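Local atomic coordinates of amidase, hydantoinase/carbamoylase family (Burkholderia ambifaria, PDB entry 5TP4), a protein that probably hydrolyses a non-peptide carbon-nitrogen bond, as in N-carbamoyl-L-amino acids, as a zinc-binding amidase of the peptidase M20 family. Residues D225-G230 against A286-F291; A265-A270 against L295-D300; D11-D16 against R116-A121; G79-A84 against V124-L129. All coordinates share one frame; numbering follows the deposited sequence.

How the contacts relate
From the N terminus, contact 3 opens at 11-16, just before helix 17-28, and closes at 116-121 on helix 105-121, roughly a hundred residues later. Contact 4 opens inside that loop at 79-84 and closes beyond it at 124-129, so the two cross rather than nest; their centres are about 17 Å apart, and L118 packs on T125 and L129. Contacts 1 and 2 follow in series. They cross as well, in the order 225-230, 265-270, 286-291, 295-300, and share strand 288-297, which contact 1 joins to strand 212-229 and contact 2 to strand 269-277. The centres of contacts 1 and 3 are about 59 Å apart.

Contact 1 of 4, residues D225-G230 against A286-F291; sequences DVRVTG and AGDVTF
V226 packs on one face of the F291 ring. Its CB stands 3.7 Å from the ring centroid of F291 and 14° off the ring normal, which defines a CH-pi contact, and V226 CG1 touches F291 CZ at 3.4 Å. F291 carries CG between its backbone N and carbonyl carbon (chi1 58°), a rotation that lays the ring beside the neighbouring strand. V228 approaches the ring differently, at its edge, with CG2 4.1 Å from F291 CE1. On this face helix 246-262 covers V228 and V289, while V226 and F291 also meet neighbouring strands.

The opposite face is polar. R227 runs out extended, CG 3.8 Å from T290 CG2, and reaches diagonally to D288. It grips the carboxylate side-on: R227 NE donates to D288 OD1 at 2.8 Å and R227 NH2 to D288 OD2 at 2.8 Å. Both oxygens are met on their syn sides, the donors somewhat out of the carboxylate plane, and the two planar groups are 12° apart.

Reciprocal backbone bonds make V226-F291 and V228-V289 hydrogen-bonded antiparallel pairs, with R227-T290 and T229-D288 as the non-hydrogen-bonded ones. Past the strand end, G230 N still donates to G287 O at 2.8 Å, but from well above the carbonyl plane. The pairing belongs to the sheet of the M20 satellite domain, and D225 bridges to R282 of the second subunit.

With one bond to each oxygen, the salt bridge fixes the rotation of both charged groups, so the sheet has a held ionic face and an apolar one.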
loop_
_atom_site.group_PDB
_atom_site.type_symbol
_atom_site.label_atom_id
_atom_site.label_comp_id
_atom_site.label_asym_id
_atom_site.label_seq_id
_atom_site.Cartn_x
_atom_site.Cartn_y
_atom_site.Cartn_z
ATOM N N ASP B 225 13.519 -4.599 3.485
ATOM C CA ASP B 225 12.807 -3.726 2.565
ATOM C C ASP B 225 13.012 -4.280 1.171
ATOM O O ASP B 225 14.158 -4.512 0.762
ATOM C CB ASP B 225 13.341 -2.292 2.603
ATOM C CG ASP B 225 13.117 -1.619 3.922
ATOM O OD1 ASP B 225 12.079 -1.862 4.552
ATOM O OD2 ASP B 225 13.985 -0.824 4.319
ATOM N N VAL B 226 11.922 -4.453 0.433
ATOM C CA VAL B 226 11.983 -4.948 -0.931
ATOM C C VAL B 226 11.414 -3.879 -1.852
ATOM O O VAL B 226 10.349 -3.313 -1.573
ATOM C CB VAL B 226 11.209 -6.268 -1.097
ATOM C CG1 VAL B 226 11.394 -6.781 -2.499
ATOM C CG2 VAL B 226 11.680 -7.311 -0.083
ATOM N N ARG B 227 12.099 -3.638 -2.967
ATOM C CA ARG B 227 11.590 -2.734 -3.982
ATOM C C ARG B 227 11.681 -3.414 -5.340
ATOM O O ARG B 227 12.750 -3.887 -5.737
ATOM C CB ARG B 227 12.356 -1.417 -3.971
ATOM C CG ARG B 227 11.767 -0.382 -4.902
ATOM C CD ARG B 227 12.334 0.973 -4.519
ATOM N NE ARG B 227 11.675 2.077 -5.218
ATOM C CZ ARG B 227 12.043 3.346 -5.079
ATOM N NH1 ARG B 227 13.062 3.645 -4.277
ATOM N NH2 ARG B 227 11.403 4.307 -5.736
ATOM N N VAL B 228 10.562 -3.460 -6.054
ATOM C CA VAL B 228 10.500 -4.081 -7.373
ATOM C C VAL B 228 10.241 -2.984 -8.395
ATOM O O VAL B 228 9.321 -2.177 -8.224
ATOM C CB VAL B 228 9.398 -5.155 -7.436
ATOM C CG1 VAL B 228 9.445 -5.880 -8.766
ATOM C CG2 VAL B 228 9.562 -6.141 -6.275
ATOM N N THR B 229 11.051 -2.945 -9.443
ATOM C CA THR B 229 10.966 -1.899 -10.453
ATOM C C THR B 229 10.574 -2.510 -11.786
ATOM O O THR B 229 11.199 -3.471 -12.246
ATOM C CB THR B 229 12.300 -1.153 -10.590
ATOM O OG1 THR B 229 12.690 -0.657 -9.309
ATOM C CG2 THR B 229 12.150 0.011 -11.530
ATOM N N GLY B 230 9.549 -1.944 -12.413
ATOM C CA GLY B 230 9.160 -2.357 -13.748
ATOM C C GLY B 230 8.985 -1.130 -14.617
ATOM O O GLY B 230 9.743 -0.174 -14.536
ATOM N N ALA B 286 1.872 -1.047 -12.637
ATOM C CA ALA B 286 2.797 -0.750 -11.543
ATOM C C ALA B 286 4.237 -0.816 -12.037
ATOM O O ALA B 286 4.672 -1.846 -12.561
ATOM C CB ALA B 286 2.584 -1.732 -10.390
ATOM N N GLY B 287 4.967 0.290 -11.883
ATOM C CA GLY B 287 6.385 0.313 -12.193
ATOM C C GLY B 287 7.264 0.344 -10.955
ATOM O O GLY B 287 8.488 0.242 -11.075
ATOM N N ASP B 288 6.681 0.521 -9.773
ATOM C CA ASP B 288 7.464 0.765 -8.556
ATOM C C ASP B 288 6.645 0.242 -7.384
ATOM O O ASP B 288 5.632 0.851 -7.016
ATOM C CB ASP B 288 7.766 2.267 -8.401
ATOM C CG ASP B 288 8.710 2.586 -7.255
ATOM O OD1 ASP B 288 9.229 1.662 -6.602
ATOM O OD2 ASP B 288 8.929 3.801 -7.002
ATOM N N VAL B 289 7.053 -0.896 -6.827
ATOM C CA VAL B 289 6.322 -1.546 -5.744
ATOM C C VAL B 289 7.293 -1.761 -4.601
ATOM O O VAL B 289 8.417 -2.228 -4.821
ATOM C CB VAL B 289 5.726 -2.898 -6.169
ATOM C CG1 VAL B 289 5.006 -3.536 -4.977
ATOM C CG2 VAL B 289 4.760 -2.727 -7.368
ATOM N N THR B 290 6.876 -1.412 -3.391
ATOM C CA THR B 290 7.683 -1.673 -2.204
ATOM C C THR B 290 6.886 -2.551 -1.251
ATOM O O THR B 290 5.668 -2.420 -1.141
ATOM C CB THR B 290 8.108 -0.382 -1.478
ATOM O OG1 THR B 290 6.949 0.389 -1.117
ATOM C CG2 THR B 290 9.088 0.454 -2.351
ATOM N N PHE B 291 7.571 -3.462 -0.568
ATOM C CA PHE B 291 6.921 -4.137 0.539
ATOM C C PHE B 291 7.982 -4.486 1.568
ATOM O O PHE B 291 9.176 -4.476 1.269
ATOM C CB PHE B 291 6.156 -5.374 0.070
ATOM C CG PHE B 291 6.985 -6.396 -0.651
ATOM C CD1 PHE B 291 7.189 -6.306 -2.022
ATOM C CD2 PHE B 291 7.496 -7.495 0.028
ATOM C CE1 PHE B 291 7.920 -7.295 -2.699
ATOM C CE2 PHE B 291 8.228 -8.481 -0.639
ATOM C CZ PHE B 291 8.428 -8.392 -2.001
HETATM O O HOH W 1 11.449 1.240 -8.266
#

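Contact 2 of 4, residues A265-A270 against L295-D300; sequences APRGLA and LRHHDD
R267 stretches across the H298 ring, its CG above the centre of the ring at 3.6 Å from the centroid and 4° off the normal. R267 CD follows over the same face, and the guanidinium comes to rest with its plane 24° from that of the imidazole. H298 ND1 then lies over one guanidinium face, 3.2 Å from R267 NE, but the angle is too poor for a hydrogen bond; what the geometry supports is CH-pi packing of the arginine chain on the ring, with the guanidinium lying obliquely beyond. Nearer the backbone, R267 CB meets a second imidazole, 3.8 Å from the centroid of the H297 ring and over its face. H297 is held in turn by D299 N, which donates to its ND1 at 3.2 Å from near the ring plane; ND1 is therefore probably unprotonated.

Beyond these rings the chains pair as the hairpin of strands 269-277 and 288-297, within the sheet of the M20 satellite domain. L269 and R296 form a hydrogen-bonded antiparallel pair: L269 N donates to R296 O and R296 N to L269 O, both at 2.9 Å. A270 and L295 make the adjoining non-hydrogen-bonded pair, with A270 CB 3.5 Å from L295 CD2, and both side chains pack on L257 of helix 246-262.

On the other face L269 CB lies 4.0 Å from R296 CB. The R296 chain then bends at chi2 (-121°), carrying its guanidinium away from L269 to a salt bridge with D294, a bond to Q219, and the sulfonate of a MES molecule probably taken from the crystallisation liquor. G236 of the second subunit packs on both L269 and R296.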
loop_
_atom_site.group_PDB
_atom_site.type_symbol
_atom_site.label_atom_id
_atom_site.label_comp_id
_atom_site.label_asym_id
_atom_site.label_seq_id
_atom_site.Cartn_x
_atom_site.Cartn_y
_atom_site.Cartn_z
ATOM N N ALA B 265 9.138 -25.031 8.333
ATOM C CA ALA B 265 8.161 -25.255 9.372
ATOM C C ALA B 265 8.699 -26.235 10.414
ATOM O O ALA B 265 9.412 -27.189 10.077
ATOM C CB ALA B 265 6.871 -25.787 8.754
ATOM N N PRO B 266 8.340 -26.047 11.692
ATOM C CA PRO B 266 7.388 -25.040 12.152
ATOM C C PRO B 266 8.026 -23.756 12.659
ATOM O O PRO B 266 7.312 -22.800 12.954
ATOM C CB PRO B 266 6.685 -25.757 13.305
ATOM C CG PRO B 266 7.789 -26.502 13.952
ATOM C CD PRO B 266 8.652 -27.006 12.774
ATOM N N ARG B 267 9.351 -23.712 12.748
ATOM C CA ARG B 267 9.991 -22.616 13.469
ATOM C C ARG B 267 10.134 -21.348 12.638
ATOM O O ARG B 267 10.266 -20.260 13.215
ATOM C CB ARG B 267 11.365 -23.057 13.967
ATOM C CG ARG B 267 11.273 -24.145 15.015
ATOM C CD ARG B 267 12.657 -24.629 15.405
ATOM N NE ARG B 267 12.613 -25.355 16.675
ATOM C CZ ARG B 267 13.687 -25.780 17.332
ATOM N NH1 ARG B 267 14.900 -25.555 16.839
ATOM N NH2 ARG B 267 13.546 -26.422 18.483
ATOM N N GLY B 268 10.083 -21.447 11.313
ATOM C CA GLY B 268 10.235 -20.282 10.463
ATOM C C GLY B 268 8.902 -19.573 10.286
ATOM O O GLY B 268 7.864 -20.212 10.130
ATOM N N LEU B 269 8.946 -18.241 10.327
ATOM C CA LEU B 269 7.774 -17.399 10.077
ATOM C C LEU B 269 8.144 -16.277 9.123
ATOM O O LEU B 269 9.286 -15.830 9.098
ATOM C CB LEU B 269 7.240 -16.749 11.360
ATOM C CG LEU B 269 6.970 -17.683 12.538
ATOM C CD1 LEU B 269 6.667 -16.797 13.753
ATOM C CD2 LEU B 269 5.821 -18.691 12.238
ATOM N N ALA B 270 7.163 -15.802 8.360
ATOM C CA ALA B 270 7.411 -14.606 7.569
ATOM C C ALA B 270 6.112 -13.863 7.346
ATOM O O ALA B 270 5.050 -14.465 7.174
ATOM C CB ALA B 270 8.049 -14.911 6.211
ATOM N N LEU B 295 10.974 -11.637 8.967
ATOM C CA LEU B 295 11.386 -13.044 8.967
ATOM C C LEU B 295 11.764 -13.474 10.374
ATOM O O LEU B 295 12.481 -12.750 11.062
ATOM C CB LEU B 295 12.624 -13.276 8.096
ATOM C CG LEU B 295 12.557 -13.203 6.587
ATOM C CD1 LEU B 295 13.959 -13.557 6.061
ATOM C CD2 LEU B 295 11.516 -14.183 6.070
ATOM N N ARG B 296 11.326 -14.660 10.788
ATOM C CA ARG B 296 11.660 -15.167 12.116
ATOM C C ARG B 296 12.091 -16.617 12.043
ATOM O O ARG B 296 11.627 -17.380 11.193
ATOM C CB ARG B 296 10.493 -15.086 13.076
ATOM C CG ARG B 296 9.740 -13.810 12.954
ATOM C CD ARG B 296 9.721 -13.070 14.232
ATOM N NE ARG B 296 9.282 -11.689 14.061
ATOM C CZ ARG B 296 9.007 -10.878 15.070
ATOM N NH1 ARG B 296 9.101 -11.336 16.334
ATOM N NH2 ARG B 296 8.660 -9.623 14.822
ATOM N N HIS B 297 12.959 -16.996 12.978
ATOM C CA HIS B 297 13.262 -18.403 13.197
ATOM C C HIS B 297 13.765 -18.524 14.629
ATOM O O HIS B 297 13.974 -17.523 15.316
ATOM C CB HIS B 297 14.292 -18.941 12.183
ATOM C CG HIS B 297 14.251 -20.434 12.009
ATOM N ND1 HIS B 297 14.775 -21.304 12.942
ATOM C CD2 HIS B 297 13.776 -21.205 10.999
ATOM C CE1 HIS B 297 14.618 -22.549 12.520
ATOM N NE2 HIS B 297 13.997 -22.520 11.352
ATOM N N HIS B 298 13.896 -19.755 15.099
ATOM C CA HIS B 298 14.519 -19.945 16.406
ATOM C C HIS B 298 16.028 -19.746 16.353
ATOM O O HIS B 298 16.650 -19.505 17.393
ATOM C CB HIS B 298 14.225 -21.348 16.944
ATOM C CG HIS B 298 12.797 -21.559 17.331
ATOM N ND1 HIS B 298 12.399 -22.581 18.167
ATOM C CD2 HIS B 298 11.670 -20.882 16.998
ATOM C CE1 HIS B 298 11.087 -22.529 18.325
ATOM N NE2 HIS B 298 10.620 -21.505 17.629
ATOM N N ASP B 299 16.620 -19.843 15.169
ATOM C CA ASP B 299 18.055 -19.915 14.987
ATOM C C ASP B 299 18.499 -18.837 14.002
ATOM O O ASP B 299 17.845 -18.629 12.978
ATOM C CB ASP B 299 18.400 -21.313 14.479
ATOM C CG ASP B 299 19.840 -21.495 14.249
ATOM O OD1 ASP B 299 20.319 -21.033 13.203
ATOM O OD2 ASP B 299 20.487 -22.098 15.119
ATOM N N ASP B 300 19.621 -18.175 14.292
ATOM C CA ASP B 300 20.074 -17.113 13.393
ATOM C C ASP B 300 20.542 -17.661 12.058
ATOM O O ASP B 300 20.360 -17.009 11.019
ATOM C CB ASP B 300 21.199 -16.313 14.040
ATOM C CG ASP B 300 20.674 -15.225 14.942
ATOM O OD1 ASP B 300 20.313 -14.130 14.428
ATOM O OD2 ASP B 300 20.612 -15.486 16.157
#

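Contact 3 of 4, residues D11-D16 against R116-A121; sequences DLLEID and RTLNDA
T117 turns its side chain from helix 105-121 into the loop that holds L13, E14 and I15. Its CB comes 4.3 Å from I15 CA. From there the two branches part: at chi1 -77° OG1 lies beside the backbone N of T117, and CG2 is anti to it. The T117 and I15 side chains cross at about a right angle, with T117 OG1 3.3 Å from I15 CA and 3.6 Å from I15 CB. The methyl branch, T117 CG2, sits 3.6 Å from E14 O and 4.4 Å from L13 CG.

The leucine continues the apolar side of the contact. L13 CD2 meets L118 CD2 at 4.3 Å, while L13 CD1 meets A121 CB, one helical turn beyond T117, also at 4.3 Å. L413 of helix 398-416 and I123 pack on L13 and L118 together.

The loop leads directly into helix 17-28, where D16 is the N-cap: its OD1 receives the backbone N of R19, whose NH1 forms a salt bridge with D120. E113, one turn before T117, bonds through OE2 to both T117 OG1 and D16 N.

Water 2 donates to T117 OG1 at 2.9 Å and, weakly, to E14 O. Polar linkage between the two segments thus runs through this water, the E113 carboxylate and R19, and the direct touch is van der Waals packing around a threonine whose hydroxyl has partners of its own.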
loop_
_atom_site.group_PDB
_atom_site.type_symbol
_atom_site.label_atom_id
_atom_site.label_comp_id
_atom_site.label_asym_id
_atom_site.label_seq_id
_atom_site.Cartn_x
_atom_site.Cartn_y
_atom_site.Cartn_z
ATOM N N ASP B 11 5.060 -30.232 47.611
ATOM C CA ASP B 11 4.192 -29.626 48.618
ATOM C C ASP B 11 3.071 -28.809 47.982
ATOM O O ASP B 11 2.044 -28.581 48.639
ATOM C CB ASP B 11 5.001 -28.739 49.565
ATOM C CG ASP B 11 5.930 -29.539 50.470
ATOM O OD1 ASP B 11 5.820 -30.781 50.517
ATOM O OD2 ASP B 11 6.777 -28.901 51.110
ATOM N N LEU B 12 3.245 -28.385 46.721
ATOM C CA LEU B 12 2.204 -27.702 45.935
ATOM C C LEU B 12 1.698 -26.455 46.663
ATOM O O LEU B 12 0.491 -26.225 46.802
ATOM C CB LEU B 12 1.050 -28.648 45.599
ATOM C CG LEU B 12 1.374 -29.859 44.711
ATOM C CD1 LEU B 12 0.106 -30.601 44.309
ATOM C CD2 LEU B 12 2.193 -29.438 43.481
ATOM N N LEU B 13 2.639 -25.659 47.158
ATOM C CA LEU B 13 2.283 -24.373 47.738
ATOM C C LEU B 13 1.590 -23.524 46.684
ATOM O O LEU B 13 2.120 -23.344 45.583
ATOM C CB LEU B 13 3.547 -23.665 48.236
ATOM C CG LEU B 13 3.348 -22.328 48.939
ATOM C CD1 LEU B 13 2.646 -22.532 50.281
ATOM C CD2 LEU B 13 4.710 -21.654 49.124
ATOM N N GLU B 14 0.401 -22.987 47.017
ATOM C CA GLU B 14 -0.405 -22.227 46.068
ATOM C C GLU B 14 -0.595 -20.785 46.518
ATOM O O GLU B 14 -0.541 -20.470 47.713
ATOM C CB GLU B 14 -1.781 -22.857 45.897
ATOM C CG GLU B 14 -1.732 -24.211 45.266
ATOM C CD GLU B 14 -3.105 -24.751 44.934
ATOM O OE1 GLU B 14 -4.106 -24.064 45.221
ATOM O OE2 GLU B 14 -3.174 -25.868 44.376
ATOM N N ILE B 15 -0.848 -19.904 45.541
ATOM C CA ILE B 15 -1.168 -18.506 45.841
ATOM C C ILE B 15 -2.644 -18.309 46.178
ATOM O O ILE B 15 -3.456 -19.251 46.141
ATOM C CB ILE B 15 -0.797 -17.592 44.665
ATOM C CG1 ILE B 15 -1.697 -17.916 43.457
ATOM C CG2 ILE B 15 0.715 -17.747 44.358
ATOM C CD1 ILE B 15 -1.984 -16.691 42.591
ATOM N N ASP B 16 -2.995 -17.065 46.497
ATOM C CA ASP B 16 -4.383 -16.646 46.681
ATOM C C ASP B 16 -4.825 -16.057 45.347
ATOM O O ASP B 16 -4.570 -14.891 45.058
ATOM C CB ASP B 16 -4.493 -15.636 47.818
ATOM C CG ASP B 16 -5.935 -15.282 48.150
ATOM O OD1 ASP B 16 -6.828 -15.372 47.262
ATOM O OD2 ASP B 16 -6.168 -14.890 49.301
ATOM N N ARG B 116 3.186 -12.032 48.958
ATOM C CA ARG B 116 2.082 -12.098 49.914
ATOM C C ARG B 116 1.832 -13.532 50.347
ATOM O O ARG B 116 1.533 -13.799 51.519
ATOM C CB ARG B 116 0.806 -11.519 49.306
ATOM C CG ARG B 116 0.855 -10.009 49.116
ATOM C CD ARG B 116 -0.374 -9.533 48.309
ATOM N NE ARG B 116 -0.550 -8.086 48.437
ATOM C CZ ARG B 116 -1.545 -7.419 47.860
ATOM N NH1 ARG B 116 -2.410 -8.072 47.082
ATOM N NH2 ARG B 116 -1.679 -6.108 48.067
ATOM N N THR B 117 1.984 -14.469 49.413
ATOM C CA THR B 117 1.859 -15.885 49.746
ATOM C C THR B 117 2.988 -16.354 50.666
ATOM O O THR B 117 2.731 -17.046 51.662
ATOM C CB THR B 117 1.776 -16.694 48.442
ATOM O OG1 THR B 117 0.440 -16.538 47.909
ATOM C CG2 THR B 117 2.070 -18.175 48.674
ATOM N N LEU B 118 4.229 -15.954 50.393
ATOM C CA LEU B 118 5.320 -16.312 51.298
ATOM C C LEU B 118 5.102 -15.732 52.691
ATOM O O LEU B 118 5.395 -16.393 53.690
ATOM C CB LEU B 118 6.656 -15.833 50.731
ATOM C CG LEU B 118 7.045 -16.491 49.404
ATOM C CD1 LEU B 118 8.387 -15.981 48.960
ATOM C CD2 LEU B 118 7.051 -18.054 49.498
ATOM N N ASN B 119 4.581 -14.501 52.771
ATOM C CA ASN B 119 4.254 -13.899 54.061
ATOM C C ASN B 119 3.194 -14.709 54.790
ATOM O O ASN B 119 3.331 -14.996 55.987
ATOM C CB ASN B 119 3.772 -12.456 53.888
ATOM C CG ASN B 119 4.867 -11.510 53.483
ATOM O OD1 ASN B 119 6.058 -11.849 53.517
ATOM N ND2 ASN B 119 4.470 -10.302 53.069
ATOM N N ASP B 120 2.125 -15.092 54.077
ATOM C CA ASP B 120 1.056 -15.875 54.692
ATOM C C ASP B 120 1.571 -17.213 55.210
ATOM O O ASP B 120 1.118 -17.695 56.255
ATOM C CB ASP B 120 -0.066 -16.127 53.682
ATOM C CG ASP B 120 -0.834 -14.864 53.333
ATOM O OD1 ASP B 120 -0.683 -13.863 54.045
ATOM O OD2 ASP B 120 -1.587 -14.895 52.340
ATOM N N ALA B 121 2.499 -17.836 54.480
ATOM C CA ALA B 121 3.023 -19.144 54.851
ATOM C C ALA B 121 4.155 -19.078 55.863
ATOM O O ALA B 121 4.620 -20.132 56.316
ATOM C CB ALA B 121 3.515 -19.884 53.603
HETATM O O HOH W 2 -1.487 -17.799 49.716
#

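Contact 4 of 4, residues G79-A84 against V124-L129; sequences GADAQA and VTDKPL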
loop_
_atom_site.group_PDB
_atom_site.type_symbol
_atom_site.label_atom_id
_atom_site.label_comp_id
_atom_site.label_asym_id
_atom_site.label_seq_id
_atom_site.Cartn_x
_atom_site.Cartn_y
_atom_site.Cartn_z
ATOM N N GLY B 79 16.370 -12.412 52.233
ATOM C CA GLY B 79 16.415 -13.801 52.609
ATOM C C GLY B 79 17.351 -13.988 53.790
ATOM O O GLY B 79 17.899 -13.040 54.352
ATOM N N ALA B 80 17.535 -15.255 54.157
ATOM C CA ALA B 80 18.402 -15.571 55.285
ATOM C C ALA B 80 19.874 -15.391 54.950
ATOM O O ALA B 80 20.685 -15.187 55.858
ATOM C CB ALA B 80 18.138 -17.004 55.747
ATOM N N ASP B 81 20.242 -15.434 53.674
ATOM C CA ASP B 81 21.640 -15.299 53.264
ATOM C C ASP B 81 21.886 -13.824 52.953
ATOM O O ASP B 81 21.527 -13.333 51.884
ATOM C CB ASP B 81 21.916 -16.206 52.069
ATOM C CG ASP B 81 23.372 -16.239 51.666
ATOM O OD1 ASP B 81 24.115 -15.273 51.939
ATOM O OD2 ASP B 81 23.771 -17.251 51.049
ATOM N N ALA B 82 22.493 -13.098 53.894
ATOM C CA ALA B 82 22.631 -11.659 53.700
ATOM C C ALA B 82 23.514 -11.303 52.514
ATOM O O ALA B 82 23.385 -10.196 51.981
ATOM C CB ALA B 82 23.191 -10.994 54.960
ATOM N N GLN B 83 24.411 -12.200 52.092
ATOM C CA GLN B 83 25.347 -11.866 51.024
ATOM C C GLN B 83 24.871 -12.278 49.635
ATOM O O GLN B 83 25.447 -11.807 48.649
ATOM C CB GLN B 83 26.725 -12.503 51.299
ATOM N N ALA B 84 23.845 -13.121 49.527
ATOM C CA ALA B 84 23.441 -13.685 48.238
ATOM C C ALA B 84 22.769 -12.663 47.323
ATOM O O ALA B 84 22.020 -11.787 47.767
ATOM C CB ALA B 84 22.490 -14.863 48.451
ATOM N N VAL B 124 10.732 -17.992 54.845
ATOM C CA VAL B 124 11.910 -17.170 54.629
ATOM C C VAL B 124 12.764 -17.867 53.582
ATOM O O VAL B 124 13.047 -19.061 53.706
ATOM C CB VAL B 124 12.689 -16.967 55.936
ATOM C CG1 VAL B 124 13.936 -16.159 55.669
ATOM C CG2 VAL B 124 11.800 -16.277 56.954
ATOM N N THR B 125 13.132 -17.145 52.536
ATOM C CA THR B 125 13.945 -17.759 51.504
ATOM C C THR B 125 15.409 -17.656 51.899
ATOM O O THR B 125 15.787 -16.954 52.844
ATOM C CB THR B 125 13.693 -17.110 50.134
ATOM O OG1 THR B 125 13.990 -15.711 50.194
ATOM C CG2 THR B 125 12.206 -17.248 49.703
ATOM N N ASP B 126 16.243 -18.419 51.197
ATOM C CA ASP B 126 17.685 -18.308 51.392
ATOM C C ASP B 126 18.215 -17.088 50.644
ATOM O O ASP B 126 18.687 -16.121 51.254
ATOM C CB ASP B 126 18.364 -19.600 50.929
ATOM C CG ASP B 126 19.845 -19.590 51.176
ATOM O OD1 ASP B 126 20.249 -19.197 52.295
ATOM O OD2 ASP B 126 20.602 -19.981 50.264
ATOM N N LYS B 127 18.141 -17.121 49.320
ATOM C CA LYS B 127 18.474 -15.943 48.549
ATOM C C LYS B 127 17.347 -14.929 48.680
ATOM O O LYS B 127 16.174 -15.303 48.782
ATOM C CB LYS B 127 18.663 -16.285 47.080
ATOM C CG LYS B 127 19.680 -17.355 46.851
ATOM C CD LYS B 127 20.073 -17.368 45.403
ATOM C CE LYS B 127 21.515 -17.835 45.261
ATOM N NZ LYS B 127 21.596 -19.301 45.388
ATOM N N PRO B 128 17.667 -13.644 48.673
ATOM C CA PRO B 128 16.607 -12.627 48.686
ATOM C C PRO B 128 15.790 -12.648 47.400
ATOM O O PRO B 128 16.231 -13.124 46.353
ATOM C CB PRO B 128 17.382 -11.316 48.825
ATOM C CG PRO B 128 18.755 -11.637 48.228
ATOM C CD PRO B 128 19.024 -13.054 48.649
ATOM N N LEU B 129 14.562 -12.128 47.497
ATOM C CA LEU B 129 13.688 -11.911 46.353
ATOM C C LEU B 129 13.567 -10.420 46.087
ATOM O O LEU B 129 13.555 -9.611 47.021
ATOM C CB LEU B 129 12.271 -12.478 46.587
ATOM C CG LEU B 129 12.125 -13.960 46.927
ATOM C CD1 LEU B 129 10.629 -14.400 46.822
ATOM C CD2 LEU B 129 12.954 -14.756 45.979
HETATM O O HOH W 3 22.419 -18.797 49.209
#
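G79 pushes its CA into a curl of backbone carbonyls: G79 CA is 3.2 Å from T125 O and 3.5 Å from D126 O, and K127 O flanks it as well. The D126 contact has the geometry of a CA-H...O interaction. G79 has no CB, and the direction one would take runs straight into the carbonyl oxygens of T125, D126 and K127, so the absence of a side chain is what lets the two backbones approach like this.

Two consecutive amides follow up the approach. A80 N donates to T125 O at 2.8 Å, and D81 N donates to D126 O at 3.0 Å. Although A80 N is also near D126 O, the angle there is too poor for a bond, so each amide serves one carbonyl. The curl is braced internally by T125, whose OG1, set between its backbone N and carbonyl carbon (chi1 59°), donates to K127 O at 2.6 Å.

Beyond G79 the packing passes to P128. Its CG rests 3.3 Å from A84 O, and its CD lies 3.9 Å from A84 CB, so the ring fits against the far end of the loop. K127 CG touches the same methyl group.

D81 directs its carboxylate back onto its own loop: CG is anti to the backbone N (chi1 -174°), and OD1 accepts from Q83 N at 3.1 Å. This is an Asx turn, built on a type I beta turn from D81 to A84, in the connection between strands 73-77 and 87-91, which flank strand 129-133 in the sheet.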